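Local coordinates for inactive glucansucrase (Lactobacillus reuteri, PDB 5JBD), which belongs to glycosyl hydrolase family 70, whose core domain is a TIM-type barrel, and is named an inactive glucansucrase, modelled with bound calcium, at residues A[462-465]-A[470-473]; A[473-478]-A[671-676]; A[651-656]-A[679-684]. All coordinates share one frame; numbering follows the deposited sequence.

Contact 1 (A[462-465]-A[470-473])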
loop_
_atom_site.group_PDB
_atom_site.type_symbol
_atom_site.label_atom_id
_atom_site.label_comp_id
_atom_site.label_asym_id
_atom_site.label_seq_id
_atom_site.Cartn_x
_atom_site.Cartn_y
_atom_site.Cartn_z
ATOM N N GLN A 462 1.718 6.287 -17.246
ATOM C CA GLN A 462 1.538 6.945 -15.967
ATOM C C GLN A 462 2.835 7.658 -15.568
ATOM O O GLN A 462 3.862 7.008 -15.414
ATOM C CB GLN A 462 1.111 5.921 -14.913
ATOM C CG GLN A 462 1.098 6.375 -13.449
ATOM C CD GLN A 462 2.227 5.745 -12.627
ATOM O OE1 GLN A 462 2.228 4.538 -12.404
ATOM N NE2 GLN A 462 3.183 6.557 -12.181
ATOM N N VAL A 463 2.753 8.983 -15.401
ATOM C CA VAL A 463 3.867 9.828 -14.954
ATOM C C VAL A 463 3.852 9.912 -13.412
ATOM O O VAL A 463 2.772 9.866 -12.796
ATOM C CB VAL A 463 3.760 11.234 -15.584
ATOM C CG1 VAL A 463 4.869 12.149 -15.074
ATOM C CG2 VAL A 463 3.782 11.152 -17.105
ATOM N N TYR A 464 5.034 10.005 -12.795
ATOM C CA TYR A 464 5.179 10.040 -11.319
ATOM C C TYR A 464 5.462 11.450 -10.808
ATOM O O TYR A 464 6.400 12.105 -11.287
ATOM C CB TYR A 464 6.322 9.134 -10.884
ATOM C CG TYR A 464 6.579 9.050 -9.379
ATOM C CD1 TYR A 464 5.555 8.755 -8.481
ATOM C CD2 TYR A 464 7.864 9.242 -8.862
ATOM C CE1 TYR A 464 5.802 8.657 -7.115
ATOM C CE2 TYR A 464 8.127 9.137 -7.503
ATOM C CZ TYR A 464 7.091 8.858 -6.628
ATOM O OH TYR A 464 7.359 8.748 -5.280
ATOM N N TYR A 465 4.672 11.890 -9.820
ATOM C CA TYR A 465 4.874 13.177 -9.140
ATOM C C TYR A 465 6.339 13.469 -8.801
ATOM O O TYR A 465 6.832 14.574 -9.075
ATOM C CB TYR A 465 4.049 13.246 -7.844
ATOM C CG TYR A 465 4.450 14.380 -6.904
ATOM C CD1 TYR A 465 4.271 15.713 -7.278
ATOM C CD2 TYR A 465 5.006 14.119 -5.639
ATOM C CE1 TYR A 465 4.638 16.760 -6.438
ATOM C CE2 TYR A 465 5.365 15.161 -4.785
ATOM C CZ TYR A 465 5.177 16.477 -5.189
ATOM O OH TYR A 465 5.517 17.528 -4.366
ATOM N N ASN A 470 10.728 17.664 -6.522
ATOM C CA ASN A 470 11.455 17.113 -5.375
ATOM C C ASN A 470 10.441 16.737 -4.310
ATOM O O ASN A 470 9.818 17.599 -3.687
ATOM C CB ASN A 470 12.482 18.107 -4.832
ATOM C CG ASN A 470 13.630 18.349 -5.796
ATOM O OD1 ASN A 470 13.887 17.553 -6.704
ATOM N ND2 ASN A 470 14.350 19.455 -5.586
ATOM N N GLU A 471 10.260 15.434 -4.122
ATOM C CA GLU A 471 9.053 14.905 -3.488
ATOM C C GLU A 471 9.020 15.011 -1.962
ATOM O O GLU A 471 7.953 14.823 -1.381
ATOM C CB GLU A 471 8.805 13.464 -3.946
ATOM C CG GLU A 471 9.792 12.421 -3.428
ATOM C CD GLU A 471 9.810 11.182 -4.333
ATOM O OE1 GLU A 471 10.453 11.231 -5.391
ATOM O OE2 GLU A 471 9.159 10.178 -3.995
ATOM N N THR A 472 10.165 15.301 -1.323
ATOM C CA THR A 472 10.195 15.558 0.132
ATOM C C THR A 472 10.003 17.030 0.505
ATOM O O THR A 472 9.823 17.322 1.684
ATOM C CB THR A 472 11.498 15.071 0.790
ATOM O OG1 THR A 472 12.595 15.803 0.253
ATOM C CG2 THR A 472 11.709 13.581 0.543
ATOM N N ALA A 473 10.046 17.956 -0.461
ATOM C CA ALA A 473 9.749 19.355 -0.170
ATOM C C ALA A 473 8.234 19.548 -0.072
ATOM O O ALA A 473 7.456 18.622 -0.316
ATOM C CB ALA A 473 10.338 20.274 -1.232
HETATM O O HOH W 1 6.015 16.966 -1.985
#

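Contact 2 (A[473-478]-A[671-676])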
loop_
_atom_site.group_PDB
_atom_site.type_symbol
_atom_site.label_atom_id
_atom_site.label_comp_id
_atom_site.label_asym_id
_atom_site.label_seq_id
_atom_site.Cartn_x
_atom_site.Cartn_y
_atom_site.Cartn_z
ATOM N N ALA A 473 10.046 17.956 -0.461
ATOM C CA ALA A 473 9.749 19.355 -0.170
ATOM C C ALA A 473 8.234 19.548 -0.072
ATOM O O ALA A 473 7.456 18.622 -0.316
ATOM C CB ALA A 473 10.338 20.274 -1.232
ATOM N N GLN A 474 7.813 20.752 0.303
ATOM C CA GLN A 474 6.391 21.087 0.288
ATOM C C GLN A 474 5.822 20.920 -1.135
ATOM O O GLN A 474 6.557 21.004 -2.137
ATOM C CB GLN A 474 6.154 22.501 0.835
ATOM C CG GLN A 474 6.388 22.613 2.336
ATOM C CD GLN A 474 5.377 21.842 3.149
ATOM O OE1 GLN A 474 4.175 22.064 3.030
ATOM N NE2 GLN A 474 5.856 20.942 4.001
ATOM N N TYR A 475 4.529 20.624 -1.211
ATOM C CA TYR A 475 3.944 20.087 -2.445
ATOM C C TYR A 475 4.104 21.018 -3.641
ATOM O O TYR A 475 3.646 22.161 -3.619
ATOM C CB TYR A 475 2.459 19.715 -2.241
ATOM C CG TYR A 475 1.913 18.819 -3.343
ATOM C CD1 TYR A 475 2.199 17.446 -3.366
ATOM C CD2 TYR A 475 1.137 19.339 -4.362
ATOM C CE1 TYR A 475 1.709 16.622 -4.372
ATOM C CE2 TYR A 475 0.640 18.531 -5.382
ATOM C CZ TYR A 475 0.928 17.174 -5.398
ATOM O OH TYR A 475 0.416 16.393 -6.428
ATOM N N MET A 476 4.777 20.522 -4.682
ATOM C CA MET A 476 5.065 21.274 -5.908
ATOM C C MET A 476 5.925 22.549 -5.736
ATOM O O MET A 476 6.030 23.328 -6.678
ATOM C CB MET A 476 3.773 21.594 -6.702
ATOM C CG MET A 476 3.089 20.367 -7.304
ATOM S SD MET A 476 1.488 20.699 -8.063
ATOM C CE MET A 476 1.946 21.590 -9.556
ATOM N N GLN A 477 6.586 22.731 -4.588
ATOM C CA GLN A 477 7.468 23.911 -4.377
ATOM C C GLN A 477 8.800 23.863 -5.136
ATOM O O GLN A 477 9.333 24.919 -5.466
ATOM C CB GLN A 477 7.790 24.133 -2.890
ATOM C CG GLN A 477 6.602 24.427 -1.984
ATOM C CD GLN A 477 5.571 25.371 -2.572
ATOM O OE1 GLN A 477 5.794 26.581 -2.677
ATOM N NE2 GLN A 477 4.421 24.811 -2.959
ATOM N N GLU A 478 9.339 22.664 -5.390
ATOM C CA GLU A 478 10.650 22.500 -6.049
ATOM C C GLU A 478 10.542 21.546 -7.233
ATOM O O GLU A 478 10.190 20.376 -7.056
ATOM C CB GLU A 478 11.677 21.929 -5.068
ATOM C CG GLU A 478 12.078 22.869 -3.941
ATOM C CD GLU A 478 13.018 22.227 -2.922
ATOM O OE1 GLU A 478 13.528 21.107 -3.145
ATOM O OE2 GLU A 478 13.255 22.856 -1.870
ATOM N N TYR A 671 -4.201 19.277 -1.638
ATOM C CA TYR A 671 -5.488 19.510 -2.297
ATOM C C TYR A 671 -5.597 20.935 -2.821
ATOM O O TYR A 671 -6.018 21.144 -3.957
ATOM C CB TYR A 671 -6.679 19.163 -1.384
ATOM C CG TYR A 671 -6.837 17.677 -1.029
ATOM C CD1 TYR A 671 -6.405 16.665 -1.887
ATOM C CD2 TYR A 671 -7.405 17.298 0.180
ATOM C CE1 TYR A 671 -6.522 15.326 -1.544
ATOM C CE2 TYR A 671 -7.546 15.964 0.524
ATOM C CZ TYR A 671 -7.109 14.972 -0.361
ATOM O OH TYR A 671 -7.231 13.651 -0.033
ATOM N N ASN A 672 -5.163 21.908 -2.024
ATOM C CA ASN A 672 -5.235 23.313 -2.433
ATOM C C ASN A 672 -4.236 23.665 -3.528
ATOM O O ASN A 672 -4.566 24.399 -4.468
ATOM C CB ASN A 672 -5.089 24.235 -1.213
ATOM C CG ASN A 672 -6.232 24.049 -0.215
ATOM O OD1 ASN A 672 -7.340 23.644 -0.595
ATOM N ND2 ASN A 672 -5.967 24.301 1.054
ATOM N N VAL A 673 -3.023 23.138 -3.406
ATOM C CA VAL A 673 -1.996 23.337 -4.436
ATOM C C VAL A 673 -2.457 22.725 -5.767
ATOM O O VAL A 673 -2.332 23.364 -6.815
ATOM C CB VAL A 673 -0.619 22.769 -3.996
ATOM C CG1 VAL A 673 0.419 22.950 -5.100
ATOM C CG2 VAL A 673 -0.166 23.435 -2.700
ATOM N N ILE A 674 -3.034 21.524 -5.723
ATOM C CA ILE A 674 -3.534 20.851 -6.945
ATOM C C ILE A 674 -4.626 21.691 -7.634
ATOM O O ILE A 674 -4.557 21.930 -8.847
ATOM C CB ILE A 674 -4.014 19.405 -6.656
ATOM C CG1 ILE A 674 -2.831 18.510 -6.283
ATOM C CG2 ILE A 674 -4.751 18.802 -7.854
ATOM C CD1 ILE A 674 -3.183 17.244 -5.526
ATOM N N ALA A 675 -5.612 22.141 -6.856
ATOM C CA ALA A 675 -6.703 22.992 -7.368
ATOM C C ALA A 675 -6.176 24.244 -8.057
ATOM O O ALA A 675 -6.578 24.559 -9.178
ATOM C CB ALA A 675 -7.641 23.389 -6.236
ATOM N N LYS A 676 -5.243 24.931 -7.392
ATOM C CA LYS A 676 -4.628 26.140 -7.947
ATOM C C LYS A 676 -3.907 25.872 -9.289
ATOM O O LYS A 676 -3.896 26.728 -10.178
ATOM C CB LYS A 676 -3.654 26.732 -6.923
ATOM C CG LYS A 676 -3.127 28.117 -7.253
ATOM C CD LYS A 676 -2.138 28.583 -6.184
ATOM C CE LYS A 676 -1.188 29.663 -6.686
ATOM N NZ LYS A 676 -1.708 31.034 -6.425
#

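Contact 3 (A[651-656]-A[679-684])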
loop_
_atom_site.group_PDB
_atom_site.type_symbol
_atom_site.label_atom_id
_atom_site.label_comp_id
_atom_site.label_asym_id
_atom_site.label_seq_id
_atom_site.Cartn_x
_atom_site.Cartn_y
_atom_site.Cartn_z
ATOM N N MET A 651 -3.484 9.667 -20.502
ATOM C CA MET A 651 -2.265 9.671 -19.709
ATOM C C MET A 651 -2.613 9.905 -18.236
ATOM O O MET A 651 -3.322 10.859 -17.897
ATOM C CB MET A 651 -1.295 10.755 -20.195
ATOM C CG MET A 651 -0.056 10.896 -19.326
ATOM S SD MET A 651 1.254 11.842 -20.119
ATOM C CE MET A 651 0.529 13.455 -20.073
ATOM N N ILE A 652 -2.098 9.012 -17.392
ATOM C CA ILE A 652 -2.310 9.022 -15.960
ATOM C C ILE A 652 -1.181 9.821 -15.274
ATOM O O ILE A 652 -0.048 9.825 -15.748
ATOM C CB ILE A 652 -2.364 7.580 -15.398
ATOM C CG1 ILE A 652 -3.594 6.853 -15.964
ATOM C CG2 ILE A 652 -2.417 7.579 -13.867
ATOM C CD1 ILE A 652 -3.510 5.345 -15.880
ATOM N N TYR A 653 -1.520 10.504 -14.172
ATOM C CA TYR A 653 -0.534 11.180 -13.310
ATOM C C TYR A 653 -0.702 10.725 -11.862
ATOM O O TYR A 653 -1.789 10.877 -11.296
ATOM C CB TYR A 653 -0.719 12.686 -13.414
ATOM C CG TYR A 653 0.256 13.512 -12.603
ATOM C CD1 TYR A 653 1.619 13.495 -12.888
ATOM C CD2 TYR A 653 -0.185 14.342 -11.572
ATOM C CE1 TYR A 653 2.521 14.277 -12.168
ATOM C CE2 TYR A 653 0.709 15.116 -10.827
ATOM C CZ TYR A 653 2.058 15.095 -11.134
ATOM O OH TYR A 653 2.939 15.867 -10.412
ATOM N N GLU A 654 0.344 10.117 -11.293
ATOM C CA GLU A 654 0.355 9.725 -9.886
ATOM C C GLU A 654 0.675 10.986 -9.085
ATOM O O GLU A 654 1.757 11.544 -9.238
ATOM C CB GLU A 654 1.399 8.625 -9.571
ATOM C CG GLU A 654 1.389 8.250 -8.088
ATOM C CD GLU A 654 2.222 7.037 -7.706
ATOM O OE1 GLU A 654 3.064 6.573 -8.480
ATOM O OE2 GLU A 654 2.022 6.547 -6.580
ATOM N N ASP A 655 -0.249 11.413 -8.235
ATOM C CA ASP A 655 -0.156 12.752 -7.611
ATOM C C ASP A 655 0.612 12.838 -6.290
ATOM O O ASP A 655 0.668 13.911 -5.691
ATOM C CB ASP A 655 -1.559 13.363 -7.454
ATOM C CG ASP A 655 -2.236 13.025 -6.138
ATOM O OD1 ASP A 655 -1.902 12.008 -5.482
ATOM O OD2 ASP A 655 -3.139 13.815 -5.763
ATOM N N PHE A 656 1.176 11.732 -5.816
ATOM C CA PHE A 656 1.766 11.712 -4.481
ATOM C C PHE A 656 3.031 10.884 -4.393
ATOM O O PHE A 656 3.352 10.094 -5.303
ATOM C CB PHE A 656 0.752 11.180 -3.464
ATOM C CG PHE A 656 0.515 9.689 -3.530
ATOM C CD1 PHE A 656 -0.308 9.145 -4.504
ATOM C CD2 PHE A 656 1.087 8.834 -2.589
ATOM C CE1 PHE A 656 -0.540 7.772 -4.560
ATOM C CE2 PHE A 656 0.865 7.464 -2.642
ATOM C CZ PHE A 656 0.041 6.933 -3.628
ATOM N N SER A 679 -4.995 23.933 -14.341
ATOM C CA SER A 679 -4.736 24.237 -15.759
ATOM C C SER A 679 -3.379 23.716 -16.237
ATOM O O SER A 679 -3.255 23.320 -17.392
ATOM C CB SER A 679 -4.809 25.750 -16.035
ATOM O OG SER A 679 -6.134 26.227 -15.923
ATOM N N LEU A 680 -2.382 23.723 -15.349
ATOM C CA LEU A 680 -1.071 23.138 -15.650
ATOM C C LEU A 680 -1.196 21.667 -16.046
ATOM O O LEU A 680 -0.636 21.248 -17.061
ATOM C CB LEU A 680 -0.100 23.280 -14.461
ATOM C CG LEU A 680 1.298 22.650 -14.638
ATOM C CD1 LEU A 680 2.009 23.192 -15.884
ATOM C CD2 LEU A 680 2.139 22.873 -13.395
ATOM N N PHE A 681 -1.955 20.887 -15.273
ATOM C CA PHE A 681 -2.062 19.438 -15.556
ATOM C C PHE A 681 -2.693 19.193 -16.934
ATOM O O PHE A 681 -2.261 18.307 -17.687
ATOM C CB PHE A 681 -2.839 18.708 -14.450
ATOM C CG PHE A 681 -2.265 18.905 -13.067
ATOM C CD1 PHE A 681 -0.984 18.472 -12.765
ATOM C CD2 PHE A 681 -3.003 19.527 -12.074
ATOM C CE1 PHE A 681 -0.444 18.661 -11.501
ATOM C CE2 PHE A 681 -2.479 19.711 -10.800
ATOM C CZ PHE A 681 -1.190 19.278 -10.514
ATOM N N SER A 682 -3.726 19.982 -17.249
ATOM C CA SER A 682 -4.327 19.998 -18.587
ATOM C C SER A 682 -3.311 20.375 -19.678
ATOM O O SER A 682 -3.222 19.700 -20.710
ATOM C CB SER A 682 -5.496 20.986 -18.634
ATOM O OG SER A 682 -6.083 20.982 -19.922
ATOM N N ASP A 683 -2.545 21.436 -19.428
ATOM C CA ASP A 683 -1.510 21.904 -20.377
ATOM C C ASP A 683 -0.436 20.831 -20.661
ATOM O O ASP A 683 0.108 20.770 -21.763
ATOM C CB ASP A 683 -0.836 23.198 -19.869
ATOM C CG ASP A 683 -1.784 24.403 -19.830
ATOM O OD1 ASP A 683 -2.934 24.293 -20.319
ATOM O OD2 ASP A 683 -1.396 25.457 -19.262
ATOM N N LEU A 684 -0.154 19.993 -19.664
ATOM C CA LEU A 684 0.767 18.867 -19.812
ATOM C C LEU A 684 0.154 17.623 -20.473
ATOM O O LEU A 684 0.841 16.596 -20.625
ATOM C CB LEU A 684 1.357 18.503 -18.446
ATOM C CG LEU A 684 2.213 19.587 -17.769
ATOM C CD1 LEU A 684 2.729 19.086 -16.431
ATOM C CD2 LEU A 684 3.381 20.021 -18.647
#

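Contact 1 (A[462-465]-A[470-473])
Tyr464 and Tyr465 reach from the end of strand 460-464 to the turn at 470-473, and Glu471 receives both. Further back, Gln462 and Val463 bind the strand into its sheet. Gln462 NE2 is held by Thr390 O and makes a long, weak bond to Val463 O.

Tyr464 points its hydroxyl at the Glu471 carboxylate. Tyr464 OH donates to Glu471 OE2 over 2.6 Å. The hydroxyl comes from above the carboxylate plane, 36° out of it. Ring and carboxylate planes are turned 64° apart, and the two side chains meet at about a right angle. The Glu471 chi1 of 70° tucks CG between the backbone N and the carbonyl carbon. The extended chain beyond CG then carries the carboxylate to the tyrosine. Ser657 OG also bonds to OE2, and Arg395 forms a salt bridge with OE1. The buried carboxylate is therefore gripped at both oxygens, and the arginine probably helps keep it ionised.

Tyr465 touches the same residue nearer its backbone. Its CE2 packs obliquely on Glu471, 3.9 Å from both CA and CB. Its OH donates to water 1 at 2.5 Å and accepts from Met476 N. The water lies in the ring plane and donates onward to Glu471 O at 3.0 Å and Ala473 O at 2.8 Å. It thus links the ring to the type I turn from Asn470 to Ala473, which is closed by Ala473 N to Asn470 O at 3.3 Å.

Strand 460-464 belongs to the parallel TIM-type barrel and runs between strands 385-388 and 652-654. Helix 465-468 joins its C-terminal end to the turn. Tyr465 stacks on Tyr475. Trp427 of helix 420-434 packs on the turn at Glu471 and Thr472.

Contact 2 (A[473-478]-A[671-676])
Tyr475 sets CG anti to the backbone N (chi1 -164°) and Val673 sets CG1 likewise (chi1 178°), which brings ring and methyl together. This joins the loop after TIM-type barrel strand 460-464 to the helix after neighbouring strand 652-654. Val673 CG1 lies at the ring edge, in its plane, 3.8 Å from Tyr475 CD2. The same methyl touches the backbone at Tyr475 O, 3.6 Å away. Ile674 takes the next part of the ring. Its CG1 approaches Tyr475 CE2 obliquely at 3.6 Å, and its CD1 comes within 3.8 Å of Tyr475 OH.

Met476 passes Val673 in the opposite direction, with SD 3.9 Å from Val673 CG1. One valine methyl is thus shared by ring, carbonyl oxygen and sulfur. Phe681 and Leu680 of the next helix also pack on Met476.

A type II turn from Gln474 to Gln477 presents Tyr475 and Met476, its two central residues, to the helix. Gln477 N bonds to Gln474 O at 3.0 Å. Gln477 NE2 donates to Tyr475 O at 2.8 Å, from 40° above the carbonyl plane. The turn is therefore pinned by one backbone and one side-chain bond.

Across the two segments the contact is apolar and probably rests on close packing, in a partly buried setting. The Tyr475 hydroxyl finds its partner outside, at Asp655 O, which fixes the far end of the ring while aliphatic groups line its side.

Contact 3 (A[651-656]-A[679-684])
Tyr653 and Phe681 come together where a strand of the TIM-type barrel meets the helix packed outside it. Strand 652-654, helices 670-676 and 678-683, and the parallel strand 688-691 form a beta-alpha-beta crossover, and this contact lies within it.

The two rings are tilted, with planes 37° apart and centroids 5.6 Å from each other. They touch obliquely through one atom each, Tyr653 CE2 and Phe681 CE1, at 3.8 Å. Both CB atoms point across the gap. With CG trans to the backbone N (chi1 -179°), the Tyr653 ring extends from the strand to the helix. The backbones stay well apart, with Tyr653 CA and Phe681 CA separated by 8.7 Å, and the rings bridge the interval.

Phe681 also meets Phe689 of strand 688-691 edge-to-face, so its ring is shared by two neighbouring strands of the barrel.

The second meeting point is nearer the start of the strand. Met651 extends toward the last turn of the helix and bends at chi3. Met490 of helix 483-496 touches both Met651 and Leu684. The helix closes here with Leu684 N bonded to Leu680 O at 2.9 Å.

All four touching residues are buried, and the contact is van der Waals in nature. Its shortest approach is that of the Met651 CE methyl, 3.2 Å from the backbone oxygen Leu684 O.

Overall arrangement
The three contacts form one continuous patch of the barrel and the loop after strand 460-464, with centres 11 to 12 Å apart. Contacts 1 and 3 share the sheet: Val463 N to Ile652 O and Val463 O to Glu654 N are each 2.9 Å. Contacts 1 and 2 share Ala473, and Asn470 N meets Glu478 O at 2.8 Å. Contact 2 joins contact 3 through Tyr475 OH and Asp655 O, 2.6 Å apart, and through Met476 SD on Phe681 CZ at 3.9 Å. Glycerol, probably from crystallisation, lies about 4 Å from the Asn470 side chain, and glycerol also bonds to Glu478 OE1. The calcium site uses other residues: Glu237, Asp243, Asn287 and Asn751.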